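PDB 3HZ8: Thiol:disulfide interchange protein DsbA from Neisseria meningitidis MC58, which probably acts as a periplasmic thiol-disulfide oxidoreductase of the DsbA family, passing its redox-active disulfide to other proteins. Local coordinates for residues E30-F35 with T61-W66; P37-L42 with D153-V158; V26-F31 with D55-R60; N10-A15 with K165-D170. The protein carries 1 engineered substitution. One frame throughout, in Å; residues are numbered along the deposited sequence. Where two conformers were deposited one is given.

All four contacts meet on one mixed five-stranded sheet, ordered 11-13, 164-166, 157-160, 26-32, 57-63, the core of a thioredoxin fold. Contacts 1 and 3 zip strands 26-32 and 57-63 together, share Glu30 and Phe31, and have centres about 15 Å apart; helix 37-50 connects the strands. Contact 2 sets the start of that helix, with Cys39, on the loop leading into strand 157-160; its centre lies about 8 Å from that of contact 1. Contact 4 adds strand 11-13 at the other sheet edge, its centre about 17 Å from that of contact 1, and its segments enclose all the others along the chain. The central strands thus carry the helix and cis-proline loop that meet at the redox-active disulfide.

Contact 1 (E30-F35 with T61-W66); sequences EFFGYF and TEHVVW
Strands 26-32 and 57-63 of the thioredoxin fold run parallel here, Glu30 opposite Thr61, Phe31 opposite Glu62 and Phe32 opposite His63. Three backbone hydrogen bonds join them: Glu62 N to Glu30 O, Phe32 N to Glu62 O and Val64 N to Phe32 O. The aromatic contacts gather round His63. Its imidazole turns an edge to the face of Phe32, with planes 67° apart, while Gly33 CA sits over one imidazole face as a CH-pi contact. Tyr34 and Phe35 complete the cluster, Phe35 CE2 lying 3.8 Å from His63 CE1. The Tyr34 hydroxyl is hydrogen-bonded with Asn92, and helix 71-83 also packs on His63. Apolar packing continues beyond the strands, where Phe35 CZ approaches Val64 CG2 and, at 4.0 Å, Trp66 CZ3. A bond within its own segment helps set the imidazole rotation: His63 ND1 donates to Val64 O over 2.8 Å, in the carbonyl plane on a lone pair, the oxygen lying only 5° out of the ring plane.

Contact 2 (P37-L42 with D153-V158); sequences PHCAHL and DGVPTV. Engineered in segment 153-158: Val155 (natural residue Thr).
This is a small apolar contact at the redox centre of a thioredoxin fold, where the first turns of helix 37-50 meet the cis-proline loop. The peptide bond before Pro156 is cis, and the proline ring faces the helix. Cys39 SG, linked to Cys36 by the redox-active disulfide, lies over one face of that ring, 3.6 Å from Pro156 N and 3.7 Å from Pro156 CD. The same sulfur touches the engineered Val155, with CB at 3.8 Å from Cys39 SG and its CG2 branch close by. Leu42 CD2 meets the CB-CG edge of the ring, 3.7 Å from Pro156 CB, and reaches more loosely to Val158 CG2. With CG of Leu42 anti to the backbone N (chi1 173°), the side chain is directed at the proline. His38 CB adds a looser contact to Pro156 CD. Trp171 of helix 171-191 packs against His38, Leu42 and Pro156, Phe96 of helix 88-101 touches Cys39, and Glu30 on strand 26-32 meets both Leu42 and Pro156.

Contact 3 (V26-F31 with D55-R60); sequences VEVLEF and DDMYLR
Glu27 reaches across to Tyr58 and Arg60 on the neighbouring strand. Its CB packs 3.6 Å from Tyr58 CZ, and CG, anti to the backbone N (chi1 -177°), runs on along the phenol to meet the same CZ and OH. Glu27 CD then lies 3.4 Å from Arg60 CD. At the tip the carboxylate stands almost perpendicular to both flat partners, 87° from the Tyr58 ring and 83° from the guanidinium. OE1 receives weak hydrogen bonds from Tyr58 OH and Arg60 NH1. The stronger salt bridge is made by Glu27 OE2, 2.8 Å from Arg60 NH1, which approaches on its syn side, somewhat out of the carboxylate plane. Gln21 N also donates to OE1, while Tyr58 OH is hydrogen-bonded with Gln22 N, and Arg60 NE forms a salt bridge with Glu62, so the buried charges have several partners. Nearer the Arg60 backbone, Leu29 CD1 packs 3.8 Å from Arg60 CD, while Leu29 CD2 lies over one guanidinium face. On the other sheet face Val28 CG2 meets Met57 CE at 4.0 Å, and Val28 CG1 meets Leu59 CD1. Five backbone hydrogen bonds tie the strands, the first nearly straight, Val26 N to Asp56 O. The parallel pairing, with helix 37-50 between the strands in the chain, is the beta-alpha-beta unit of a thioredoxin fold.

Contact 4 (N10-A15 with K165-D170); sequences NYTVLA and KVEFAD
Thr12 OG1, placed between its backbone N and carbonyl carbon (chi1 53°), meets Glu167, whose chain turns about its CB-CG bond (chi2 -73°) to fold back over strand 11-13. Thr12 OG1 donates to Glu167 OE2 over 2.7 Å, on the anti side of the carboxylate, and the two side chains cross at about a right angle. The methyl Thr12 CG2 rests 3.4 Å from the same Glu167 OE2, and Glu167 CG packs over Tyr11 CA. Lys165 runs extended beside Thr12, its CB 3.5 Å from Thr12 OG1. The backbones pair antiparallel: Thr12 and Lys165 form a hydrogen-bonded pair, N to O in both directions, and Tyr11 with Val166 a non-hydrogen-bonded pair. Glu167 N adds a bond to Asn10 O, 3.0 Å long, from well above the carbonyl plane. Strand 11-13 is an outermost strand of the sheet, lying on 164-166, which pairs in turn with 157-160; helix 171-191 covers the face bearing Tyr11 and Val166 through Leu181, and Ile159 of strand 157-160 touches Leu14.

Contact 1 (E30-F35 with T61-W66)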
loop_
_atom_site.group_PDB
_atom_site.type_symbol
_atom_site.label_atom_id
_atom_site.label_comp_id
_atom_site.label_asym_id
_atom_site.label_seq_id
_atom_site.Cartn_x
_atom_site.Cartn_y
_atom_site.Cartn_z
ATOM N N GLU A 30 -2.270 -1.437 -2.845
ATOM C CA GLU A 30 -2.046 0.001 -2.951
ATOM C C GLU A 30 -0.559 0.298 -3.071
ATOM O O GLU A 30 0.206 -0.057 -2.180
ATOM C CB GLU A 30 -2.608 0.748 -1.722
ATOM C CG GLU A 30 -2.509 2.276 -1.861
ATOM C CD GLU A 30 -2.495 3.023 -0.540
ATOM O OE1 GLU A 30 -2.354 2.383 0.508
ATOM O OE2 GLU A 30 -2.599 4.263 -0.561
ATOM N N PHE A 31 -0.164 0.958 -4.158
ATOM C CA PHE A 31 1.157 1.605 -4.233
ATOM C C PHE A 31 1.021 3.024 -3.692
ATOM O O PHE A 31 0.063 3.721 -4.035
ATOM C CB PHE A 31 1.682 1.657 -5.672
ATOM C CG PHE A 31 2.078 0.307 -6.226
ATOM C CD1 PHE A 31 3.347 -0.203 -5.986
ATOM C CD2 PHE A 31 1.205 -0.430 -7.024
ATOM C CE1 PHE A 31 3.740 -1.448 -6.509
ATOM C CE2 PHE A 31 1.594 -1.666 -7.561
ATOM C CZ PHE A 31 2.866 -2.172 -7.291
ATOM N N PHE A 32 1.974 3.456 -2.868
ATOM C CA PHE A 32 1.876 4.755 -2.212
ATOM C C PHE A 32 3.277 5.277 -1.932
ATOM O O PHE A 32 4.271 4.577 -2.157
ATOM C CB PHE A 32 1.098 4.642 -0.879
ATOM C CG PHE A 32 1.874 3.936 0.217
ATOM C CD1 PHE A 32 2.492 4.674 1.229
ATOM C CD2 PHE A 32 2.032 2.551 0.204
ATOM C CE1 PHE A 32 3.244 4.043 2.222
ATOM C CE2 PHE A 32 2.797 1.903 1.186
ATOM C CZ PHE A 32 3.400 2.647 2.200
ATOM N N GLY A 33 3.354 6.506 -1.437
ATOM C CA GLY A 33 4.596 7.017 -0.849
ATOM C C GLY A 33 4.222 7.772 0.410
ATOM O O GLY A 33 3.155 8.393 0.465
ATOM N N TYR A 34 5.087 7.737 1.424
ATOM C CA TYR A 34 4.800 8.470 2.668
ATOM C C TYR A 34 4.889 10.011 2.502
ATOM O O TYR A 34 4.375 10.760 3.335
ATOM C CB TYR A 34 5.731 8.011 3.789
ATOM C CG TYR A 34 5.384 6.680 4.401
ATOM C CD1 TYR A 34 4.119 6.448 4.951
ATOM C CD2 TYR A 34 6.330 5.665 4.477
ATOM C CE1 TYR A 34 3.803 5.225 5.564
ATOM C CE2 TYR A 34 6.024 4.438 5.082
ATOM C CZ TYR A 34 4.753 4.217 5.616
ATOM O OH TYR A 34 4.464 3.001 6.226
ATOM N N PHE A 35 5.522 10.467 1.424
ATOM C CA PHE A 35 5.665 11.915 1.128
ATOM C C PHE A 35 4.444 12.482 0.424
ATOM O O PHE A 35 4.412 13.664 0.104
ATOM C CB PHE A 35 6.841 12.111 0.168
ATOM C CG PHE A 35 6.805 11.149 -0.996
ATOM C CD1 PHE A 35 5.851 11.300 -2.006
ATOM C CD2 PHE A 35 7.678 10.058 -1.061
ATOM C CE1 PHE A 35 5.765 10.406 -3.068
ATOM C CE2 PHE A 35 7.591 9.155 -2.109
ATOM C CZ PHE A 35 6.635 9.322 -3.117
ATOM N N THR A 61 0.174 -3.384 0.752
ATOM C CA THR A 61 0.710 -2.065 0.404
ATOM C C THR A 61 2.182 -2.150 0.025
ATOM O O THR A 61 2.930 -2.945 0.595
ATOM C CB THR A 61 0.472 -1.032 1.522
ATOM O OG1 THR A 61 1.202 -1.417 2.687
ATOM C CG2 THR A 61 -1.006 -0.958 1.871
ATOM N N GLU A 62 2.575 -1.354 -0.964
ATOM C CA GLU A 62 3.965 -1.320 -1.432
ATOM C C GLU A 62 4.362 0.138 -1.651
ATOM O O GLU A 62 3.613 0.895 -2.284
ATOM C CB GLU A 62 4.102 -2.084 -2.756
ATOM C CG GLU A 62 3.584 -3.544 -2.738
ATOM C CD GLU A 62 4.458 -4.508 -1.911
ATOM O OE1 GLU A 62 5.561 -4.116 -1.473
ATOM O OE2 GLU A 62 4.038 -5.673 -1.704
ATOM N N HIS A 63 5.512 0.535 -1.111
ATOM C CA HIS A 63 6.001 1.915 -1.270
ATOM C C HIS A 63 6.778 2.008 -2.568
ATOM O O HIS A 63 7.641 1.164 -2.833
ATOM C CB HIS A 63 6.909 2.283 -0.088
ATOM C CG HIS A 63 7.135 3.751 0.102
ATOM N ND1 HIS A 63 7.875 4.528 -0.766
ATOM C CD2 HIS A 63 6.757 4.574 1.108
ATOM C CE1 HIS A 63 7.894 5.776 -0.329
ATOM N NE2 HIS A 63 7.242 5.828 0.818
ATOM N N VAL A 64 6.481 3.014 -3.390
ATOM C CA VAL A 64 7.234 3.185 -4.639
ATOM C C VAL A 64 8.696 3.557 -4.361
ATOM O O VAL A 64 9.019 4.123 -3.310
ATOM C CB VAL A 64 6.595 4.238 -5.603
ATOM C CG1 VAL A 64 5.253 3.727 -6.130
ATOM C CG2 VAL A 64 6.479 5.629 -4.959
ATOM N N VAL A 65 9.584 3.220 -5.299
ATOM C CA VAL A 65 10.983 3.653 -5.216
ATOM C C VAL A 65 11.348 4.277 -6.561
ATOM O O VAL A 65 11.503 3.571 -7.561
ATOM C CB VAL A 65 11.944 2.494 -4.838
ATOM C CG1 VAL A 65 13.399 2.981 -4.808
ATOM C CG2 VAL A 65 11.528 1.868 -3.509
ATOM N N TRP A 66 11.447 5.607 -6.575
ATOM C CA TRP A 66 11.640 6.376 -7.806
ATOM C C TRP A 66 13.039 6.990 -7.887
ATOM O O TRP A 66 13.406 7.568 -8.903
ATOM C CB TRP A 66 10.586 7.486 -7.882
ATOM C CG TRP A 66 9.219 6.985 -8.244
ATOM C CD1 TRP A 66 8.920 5.859 -8.965
ATOM C CD2 TRP A 66 7.964 7.608 -7.939
ATOM N NE1 TRP A 66 7.555 5.739 -9.116
ATOM C CE2 TRP A 66 6.944 6.795 -8.493
ATOM C CE3 TRP A 66 7.604 8.756 -7.224
ATOM C CZ2 TRP A 66 5.590 7.114 -8.380
ATOM C CZ3 TRP A 66 6.254 9.085 -7.131
ATOM C CH2 TRP A 66 5.261 8.261 -7.706
#

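Contact 2 (P37-L42 with D153-V158)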
loop_
_atom_site.group_PDB
_atom_site.type_symbol
_atom_site.label_atom_id
_atom_site.label_comp_id
_atom_site.label_asym_id
_atom_site.label_seq_id
_atom_site.Cartn_x
_atom_site.Cartn_y
_atom_site.Cartn_z
ATOM N N PRO A 37 0.797 13.720 -0.388
ATOM C CA PRO A 37 -0.426 14.212 0.248
ATOM C C PRO A 37 -1.717 13.493 -0.125
ATOM O O PRO A 37 -2.545 13.250 0.755
ATOM C CB PRO A 37 -0.474 15.689 -0.167
ATOM C CG PRO A 37 0.967 16.041 -0.391
ATOM C CD PRO A 37 1.517 14.815 -1.074
ATOM N N HIS A 38 -1.891 13.130 -1.388
ATOM C CA HIS A 38 -3.118 12.439 -1.770
ATOM C C HIS A 38 -3.168 11.048 -1.154
ATOM O O HIS A 38 -4.248 10.543 -0.832
ATOM C CB HIS A 38 -3.292 12.420 -3.286
ATOM C CG HIS A 38 -3.801 13.718 -3.836
ATOM N ND1 HIS A 38 -4.529 14.608 -3.075
ATOM C CD2 HIS A 38 -3.714 14.262 -5.073
ATOM C CE1 HIS A 38 -4.849 15.655 -3.814
ATOM N NE2 HIS A 38 -4.374 15.467 -5.032
ATOM N N CYS A 39 -1.995 10.438 -0.984
ATOM C CA CYS A 39 -1.903 9.138 -0.325
ATOM C C CYS A 39 -2.305 9.248 1.153
ATOM O O CYS A 39 -2.956 8.347 1.685
ATOM C CB CYS A 39 -0.481 8.582 -0.410
ATOM S SG CYS A 39 0.169 8.423 -2.085
ATOM N N ALA A 40 -1.915 10.350 1.799
ATOM C CA ALA A 40 -2.278 10.590 3.203
ATOM C C ALA A 40 -3.776 10.776 3.352
ATOM O O ALA A 40 -4.341 10.392 4.382
ATOM C CB ALA A 40 -1.536 11.807 3.781
ATOM N N HIS A 41 -4.413 11.353 2.330
ATOM C CA HIS A 41 -5.862 11.540 2.349
ATOM C C HIS A 41 -6.615 10.263 2.048
ATOM O O HIS A 41 -7.673 10.020 2.619
ATOM C CB HIS A 41 -6.292 12.632 1.377
ATOM C CG HIS A 41 -6.114 14.012 1.919
ATOM N ND1 HIS A 41 -5.146 14.876 1.451
ATOM C CD2 HIS A 41 -6.769 14.673 2.901
ATOM C CE1 HIS A 41 -5.222 16.017 2.114
ATOM N NE2 HIS A 41 -6.198 15.919 3.001
ATOM N N LEU A 42 -6.105 9.464 1.112
ATOM C CA LEU A 42 -6.725 8.168 0.831
ATOM C C LEU A 42 -6.652 7.244 2.050
ATOM O O LEU A 42 -7.566 6.449 2.287
ATOM C CB LEU A 42 -6.057 7.493 -0.384
ATOM C CG LEU A 42 -6.469 6.052 -0.725
ATOM C CD1 LEU A 42 -7.994 5.894 -0.950
ATOM C CD2 LEU A 42 -5.718 5.537 -1.940
ATOM N N ASP A 153 4.163 4.817 -12.020
ATOM C CA ASP A 153 4.734 6.164 -12.089
ATOM C C ASP A 153 3.869 7.223 -11.417
ATOM O O ASP A 153 4.165 8.415 -11.501
ATOM C CB ASP A 153 5.077 6.553 -13.540
ATOM C CG ASP A 153 3.863 6.551 -14.468
ATOM O OD1 ASP A 153 2.737 6.253 -14.024
ATOM O OD2 ASP A 153 4.050 6.846 -15.673
ATOM N N GLY A 154 2.812 6.786 -10.725
ATOM C CA GLY A 154 1.951 7.714 -9.983
ATOM C C GLY A 154 1.440 7.058 -8.713
ATOM O O GLY A 154 1.246 5.844 -8.670
ATOM N N VAL A 155 1.236 7.853 -7.669
ATOM C CA VAL A 155 0.678 7.341 -6.424
ATOM C C VAL A 155 -0.405 8.311 -5.949
ATOM O O VAL A 155 -0.313 9.514 -6.201
ATOM C CB VAL A 155 1.759 7.158 -5.324
ATOM C CG1 VAL A 155 2.656 5.997 -5.664
ATOM C CG2 VAL A 155 2.579 8.432 -5.114
ATOM N N PRO A 156 -1.440 7.800 -5.278
ATOM C CA PRO A 156 -1.690 6.385 -5.008
ATOM C C PRO A 156 -2.189 5.667 -6.239
ATOM O O PRO A 156 -2.859 6.270 -7.077
ATOM C CB PRO A 156 -2.797 6.405 -3.950
ATOM C CG PRO A 156 -3.493 7.726 -4.140
ATOM C CD PRO A 156 -2.473 8.691 -4.708
ATOM N N THR A 157 -1.850 4.383 -6.342
ATOM C CA THR A 157 -2.387 3.498 -7.389
ATOM C C THR A 157 -2.955 2.272 -6.673
ATOM O O THR A 157 -2.280 1.689 -5.825
ATOM C CB THR A 157 -1.274 3.060 -8.391
ATOM O OG1 THR A 157 -0.866 4.194 -9.176
ATOM C CG2 THR A 157 -1.757 1.954 -9.342
ATOM N N VAL A 158 -4.193 1.889 -6.984
ATOM C CA VAL A 158 -4.783 0.709 -6.361
ATOM C C VAL A 158 -5.148 -0.283 -7.441
ATOM O O VAL A 158 -5.808 0.074 -8.411
ATOM C CB VAL A 158 -6.038 1.071 -5.512
ATOM C CG1 VAL A 158 -6.728 -0.204 -4.963
ATOM C CG2 VAL A 158 -5.648 2.017 -4.368
#

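Contact 3 (V26-F31 with D55-R60)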
loop_
_atom_site.group_PDB
_atom_site.type_symbol
_atom_site.label_atom_id
_atom_site.label_comp_id
_atom_site.label_asym_id
_atom_site.label_seq_id
_atom_site.Cartn_x
_atom_site.Cartn_y
_atom_site.Cartn_z
ATOM N N VAL A 26 -8.536 -12.613 -2.836
ATOM C CA VAL A 26 -8.693 -11.400 -3.638
ATOM C C VAL A 26 -7.826 -10.304 -3.025
ATOM O O VAL A 26 -8.130 -9.771 -1.955
ATOM C CB VAL A 26 -10.159 -10.917 -3.698
ATOM C CG1 VAL A 26 -10.271 -9.659 -4.538
ATOM C CG2 VAL A 26 -11.074 -12.009 -4.256
ATOM N N GLU A 27 -6.739 -9.979 -3.713
ATOM C CA GLU A 27 -5.801 -8.967 -3.236
ATOM C C GLU A 27 -6.245 -7.563 -3.651
ATOM O O GLU A 27 -6.657 -7.359 -4.788
ATOM C CB GLU A 27 -4.415 -9.231 -3.822
ATOM C CG GLU A 27 -3.347 -8.278 -3.340
ATOM C CD GLU A 27 -1.979 -8.659 -3.844
ATOM O OE1 GLU A 27 -1.387 -9.595 -3.278
ATOM O OE2 GLU A 27 -1.496 -8.028 -4.797
ATOM N N VAL A 28 -6.151 -6.619 -2.716
ATOM C CA VAL A 28 -6.287 -5.187 -3.008
ATOM C C VAL A 28 -4.907 -4.610 -2.730
ATOM O O VAL A 28 -4.447 -4.636 -1.581
ATOM C CB VAL A 28 -7.359 -4.502 -2.119
ATOM C CG1 VAL A 28 -7.461 -3.012 -2.453
ATOM C CG2 VAL A 28 -8.721 -5.188 -2.303
ATOM N N LEU A 29 -4.239 -4.131 -3.788
ATOM C CA LEU A 29 -2.856 -3.665 -3.684
ATOM C C LEU A 29 -2.798 -2.143 -3.844
ATOM O O LEU A 29 -3.262 -1.624 -4.853
ATOM C CB LEU A 29 -1.995 -4.363 -4.750
ATOM C CG LEU A 29 -0.647 -3.775 -5.154
ATOM C CD1 LEU A 29 0.264 -3.572 -3.964
ATOM C CD2 LEU A 29 0.006 -4.676 -6.202
ATOM N N GLU A 30 -2.270 -1.437 -2.845
ATOM C CA GLU A 30 -2.046 0.001 -2.951
ATOM C C GLU A 30 -0.559 0.298 -3.071
ATOM O O GLU A 30 0.206 -0.057 -2.180
ATOM C CB GLU A 30 -2.608 0.748 -1.722
ATOM C CG GLU A 30 -2.509 2.276 -1.861
ATOM C CD GLU A 30 -2.495 3.023 -0.540
ATOM O OE1 GLU A 30 -2.354 2.383 0.508
ATOM O OE2 GLU A 30 -2.599 4.263 -0.561
ATOM N N PHE A 31 -0.164 0.958 -4.158
ATOM C CA PHE A 31 1.157 1.605 -4.233
ATOM C C PHE A 31 1.021 3.024 -3.692
ATOM O O PHE A 31 0.063 3.721 -4.035
ATOM C CB PHE A 31 1.682 1.657 -5.672
ATOM C CG PHE A 31 2.078 0.307 -6.226
ATOM C CD1 PHE A 31 3.347 -0.203 -5.986
ATOM C CD2 PHE A 31 1.205 -0.430 -7.024
ATOM C CE1 PHE A 31 3.740 -1.448 -6.509
ATOM C CE2 PHE A 31 1.594 -1.666 -7.561
ATOM C CZ PHE A 31 2.866 -2.172 -7.291
ATOM N N ASP A 55 -13.306 -12.354 4.559
ATOM C CA ASP A 55 -12.134 -13.135 4.974
ATOM C C ASP A 55 -11.228 -13.564 3.814
ATOM O O ASP A 55 -10.067 -13.930 4.039
ATOM C CB ASP A 55 -12.563 -14.373 5.784
ATOM C CG ASP A 55 -12.916 -14.046 7.235
ATOM O OD1 ASP A 55 -13.213 -14.999 7.994
ATOM O OD2 ASP A 55 -12.890 -12.855 7.625
ATOM N N ASP A 56 -11.758 -13.539 2.591
ATOM C CA ASP A 56 -10.981 -13.915 1.409
ATOM C C ASP A 56 -10.320 -12.724 0.720
ATOM O O ASP A 56 -9.697 -12.884 -0.329
ATOM C CB ASP A 56 -11.827 -14.715 0.406
ATOM C CG ASP A 56 -12.860 -13.863 -0.322
ATOM O OD1 ASP A 56 -13.300 -12.822 0.216
ATOM O OD2 ASP A 56 -13.240 -14.259 -1.442
ATOM N N MET A 57 -10.447 -11.543 1.323
ATOM C CA MET A 57 -9.796 -10.339 0.795
ATOM C C MET A 57 -8.721 -9.847 1.739
ATOM O O MET A 57 -8.814 -10.034 2.942
ATOM C CB MET A 57 -10.803 -9.216 0.589
ATOM C CG MET A 57 -11.828 -9.484 -0.476
ATOM S SD MET A 57 -13.097 -8.187 -0.451
ATOM C CE MET A 57 -12.230 -6.780 -1.131
ATOM N N TYR A 58 -7.705 -9.184 1.196
ATOM C CA TYR A 58 -6.696 -8.566 2.043
ATOM C C TYR A 58 -6.105 -7.339 1.364
ATOM O O TYR A 58 -6.104 -7.249 0.127
ATOM C CB TYR A 58 -5.597 -9.566 2.442
ATOM C CG TYR A 58 -4.767 -10.071 1.272
ATOM C CD1 TYR A 58 -3.473 -9.576 1.033
ATOM C CD2 TYR A 58 -5.275 -11.033 0.396
ATOM C CE1 TYR A 58 -2.722 -10.034 -0.029
ATOM C CE2 TYR A 58 -4.529 -11.490 -0.680
ATOM C CZ TYR A 58 -3.253 -10.983 -0.895
ATOM O OH TYR A 58 -2.514 -11.441 -1.963
ATOM N N LEU A 59 -5.617 -6.411 2.184
ATOM C CA LEU A 59 -4.975 -5.188 1.707
ATOM C C LEU A 59 -3.454 -5.331 1.787
ATOM O O LEU A 59 -2.896 -5.565 2.872
ATOM C CB LEU A 59 -5.440 -3.985 2.540
ATOM C CG LEU A 59 -4.810 -2.628 2.197
ATOM C CD1 LEU A 59 -5.139 -2.173 0.768
ATOM C CD2 LEU A 59 -5.254 -1.573 3.209
ATOM N N ARG A 60 -2.811 -5.215 0.630
ATOM C CA ARG A 60 -1.358 -5.252 0.499
ATOM C C ARG A 60 -0.910 -3.849 0.140
ATOM O O ARG A 60 -1.536 -3.209 -0.717
ATOM C CB ARG A 60 -0.982 -6.197 -0.644
ATOM C CG ARG A 60 0.456 -6.117 -1.156
ATOM C CD ARG A 60 0.587 -6.991 -2.402
ATOM N NE ARG A 60 1.945 -7.083 -2.937
ATOM C CZ ARG A 60 2.263 -7.751 -4.047
ATOM N NH1 ARG A 60 1.323 -8.389 -4.737
ATOM N NH2 ARG A 60 3.530 -7.802 -4.455
#

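Contact 4 (N10-A15 with K165-D170)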
loop_
_atom_site.group_PDB
_atom_site.type_symbol
_atom_site.label_atom_id
_atom_site.label_comp_id
_atom_site.label_asym_id
_atom_site.label_seq_id
_atom_site.Cartn_x
_atom_site.Cartn_y
_atom_site.Cartn_z
ATOM N N ASN A 10 -14.126 3.777 -14.827
ATOM C CA ASN A 10 -13.820 3.617 -13.404
ATOM C C ASN A 10 -12.781 2.531 -13.106
ATOM O O ASN A 10 -12.376 2.370 -11.967
ATOM C CB ASN A 10 -15.085 3.477 -12.528
ATOM C CG ASN A 10 -15.993 2.357 -12.969
ATOM O OD1 ASN A 10 -15.627 1.517 -13.797
ATOM N ND2 ASN A 10 -17.209 2.351 -12.434
ATOM N N TYR A 11 -12.346 1.811 -14.139
ATOM C CA TYR A 11 -11.212 0.899 -13.993
ATOM C C TYR A 11 -10.553 0.671 -15.330
ATOM O O TYR A 11 -11.155 0.906 -16.393
ATOM C CB TYR A 11 -11.631 -0.439 -13.367
ATOM C CG TYR A 11 -12.252 -1.439 -14.340
ATOM C CD1 TYR A 11 -11.499 -2.496 -14.875
ATOM C CD2 TYR A 11 -13.599 -1.344 -14.717
ATOM C CE1 TYR A 11 -12.075 -3.422 -15.750
ATOM C CE2 TYR A 11 -14.171 -2.262 -15.592
ATOM C CZ TYR A 11 -13.402 -3.297 -16.112
ATOM O OH TYR A 11 -13.958 -4.227 -16.979
ATOM N N THR A 12 -9.304 0.222 -15.274
ATOM C CA THR A 12 -8.597 -0.233 -16.464
ATOM C C THR A 12 -7.928 -1.565 -16.161
ATOM O O THR A 12 -7.871 -1.992 -15.001
ATOM C CB THR A 12 -7.542 0.784 -16.941
ATOM O OG1 THR A 12 -6.673 1.114 -15.851
ATOM C CG2 THR A 12 -8.205 2.054 -17.492
ATOM N N VAL A 13 -7.458 -2.234 -17.215
ATOM C CA VAL A 13 -6.831 -3.556 -17.066
ATOM C C VAL A 13 -5.342 -3.467 -17.363
ATOM O O VAL A 13 -4.940 -2.932 -18.398
ATOM C CB VAL A 13 -7.479 -4.637 -17.987
ATOM C CG1 VAL A 13 -6.907 -6.041 -17.683
ATOM C CG2 VAL A 13 -9.000 -4.647 -17.822
ATOM N N LEU A 14 -4.526 -4.002 -16.454
ATOM C CA LEU A 14 -3.076 -3.956 -16.632
ATOM C C LEU A 14 -2.630 -4.814 -17.813
ATOM O O LEU A 14 -3.223 -5.870 -18.079
ATOM C CB LEU A 14 -2.350 -4.438 -15.375
ATOM C CG LEU A 14 -2.410 -3.613 -14.092
ATOM C CD1 LEU A 14 -1.401 -4.179 -13.089
ATOM C CD2 LEU A 14 -2.238 -2.108 -14.314
ATOM N N ALA A 15 -1.568 -4.361 -18.487
ATOM C CA ALA A 15 -0.982 -5.104 -19.602
ATOM C C ALA A 15 -0.342 -6.408 -19.139
ATOM O O ALA A 15 -0.328 -7.404 -19.872
ATOM C CB ALA A 15 0.057 -4.253 -20.341
ATOM N N LYS A 165 -6.950 -1.895 -12.358
ATOM C CA LYS A 165 -6.553 -0.632 -11.758
ATOM C C LYS A 165 -7.787 0.226 -11.535
ATOM O O LYS A 165 -8.566 0.433 -12.469
ATOM C CB LYS A 165 -5.569 0.111 -12.674
ATOM C CG LYS A 165 -5.120 1.481 -12.141
ATOM C CD LYS A 165 -4.087 2.130 -13.056
ATOM C CE LYS A 165 -3.807 3.539 -12.598
ATOM N NZ LYS A 165 -2.754 4.197 -13.408
ATOM N N VAL A 166 -7.958 0.710 -10.305
ATOM C CA VAL A 166 -9.047 1.627 -9.987
ATOM C C VAL A 166 -8.754 3.006 -10.575
ATOM O O VAL A 166 -7.668 3.538 -10.394
ATOM C CB VAL A 166 -9.234 1.759 -8.466
ATOM C CG1 VAL A 166 -10.361 2.737 -8.149
ATOM C CG2 VAL A 166 -9.519 0.397 -7.858
ATOM N N GLU A 167 -9.717 3.565 -11.307
ATOM C CA GLU A 167 -9.596 4.938 -11.800
ATOM C C GLU A 167 -10.507 5.787 -10.909
ATOM O O GLU A 167 -11.729 5.739 -11.030
ATOM C CB GLU A 167 -10.005 5.036 -13.275
ATOM C CG GLU A 167 -9.269 4.070 -14.218
ATOM C CD GLU A 167 -7.823 4.468 -14.469
ATOM O OE1 GLU A 167 -7.536 5.679 -14.407
ATOM O OE2 GLU A 167 -6.974 3.587 -14.728
ATOM N N PHE A 168 -9.902 6.513 -9.971
ATOM C CA PHE A 168 -10.653 7.209 -8.928
ATOM C C PHE A 168 -11.267 8.521 -9.419
ATOM O O PHE A 168 -10.584 9.326 -10.046
ATOM C CB PHE A 168 -9.726 7.549 -7.756
ATOM C CG PHE A 168 -9.335 6.379 -6.897
ATOM C CD1 PHE A 168 -10.115 6.041 -5.793
ATOM C CD2 PHE A 168 -8.146 5.683 -7.128
ATOM C CE1 PHE A 168 -9.750 4.978 -4.952
ATOM C CE2 PHE A 168 -7.767 4.633 -6.299
ATOM C CZ PHE A 168 -8.574 4.273 -5.201
ATOM N N ALA A 169 -12.553 8.709 -9.109
ATOM C CA ALA A 169 -13.216 10.020 -9.214
ATOM C C ALA A 169 -13.032 10.795 -7.897
ATOM O O ALA A 169 -12.704 11.990 -7.895
ATOM C CB ALA A 169 -14.695 9.861 -9.567
ATOM N N ASP A 170 -13.220 10.088 -6.786
ATOM C CA ASP A 170 -12.792 10.527 -5.456
ATOM C C ASP A 170 -12.524 9.266 -4.614
ATOM O O ASP A 170 -12.752 8.152 -5.084
ATOM C CB ASP A 170 -13.788 11.517 -4.799
ATOM C CG ASP A 170 -15.155 10.910 -4.499
ATOM O OD1 ASP A 170 -15.343 9.675 -4.489
ATOM O OD2 ASP A 170 -16.080 11.713 -4.230
#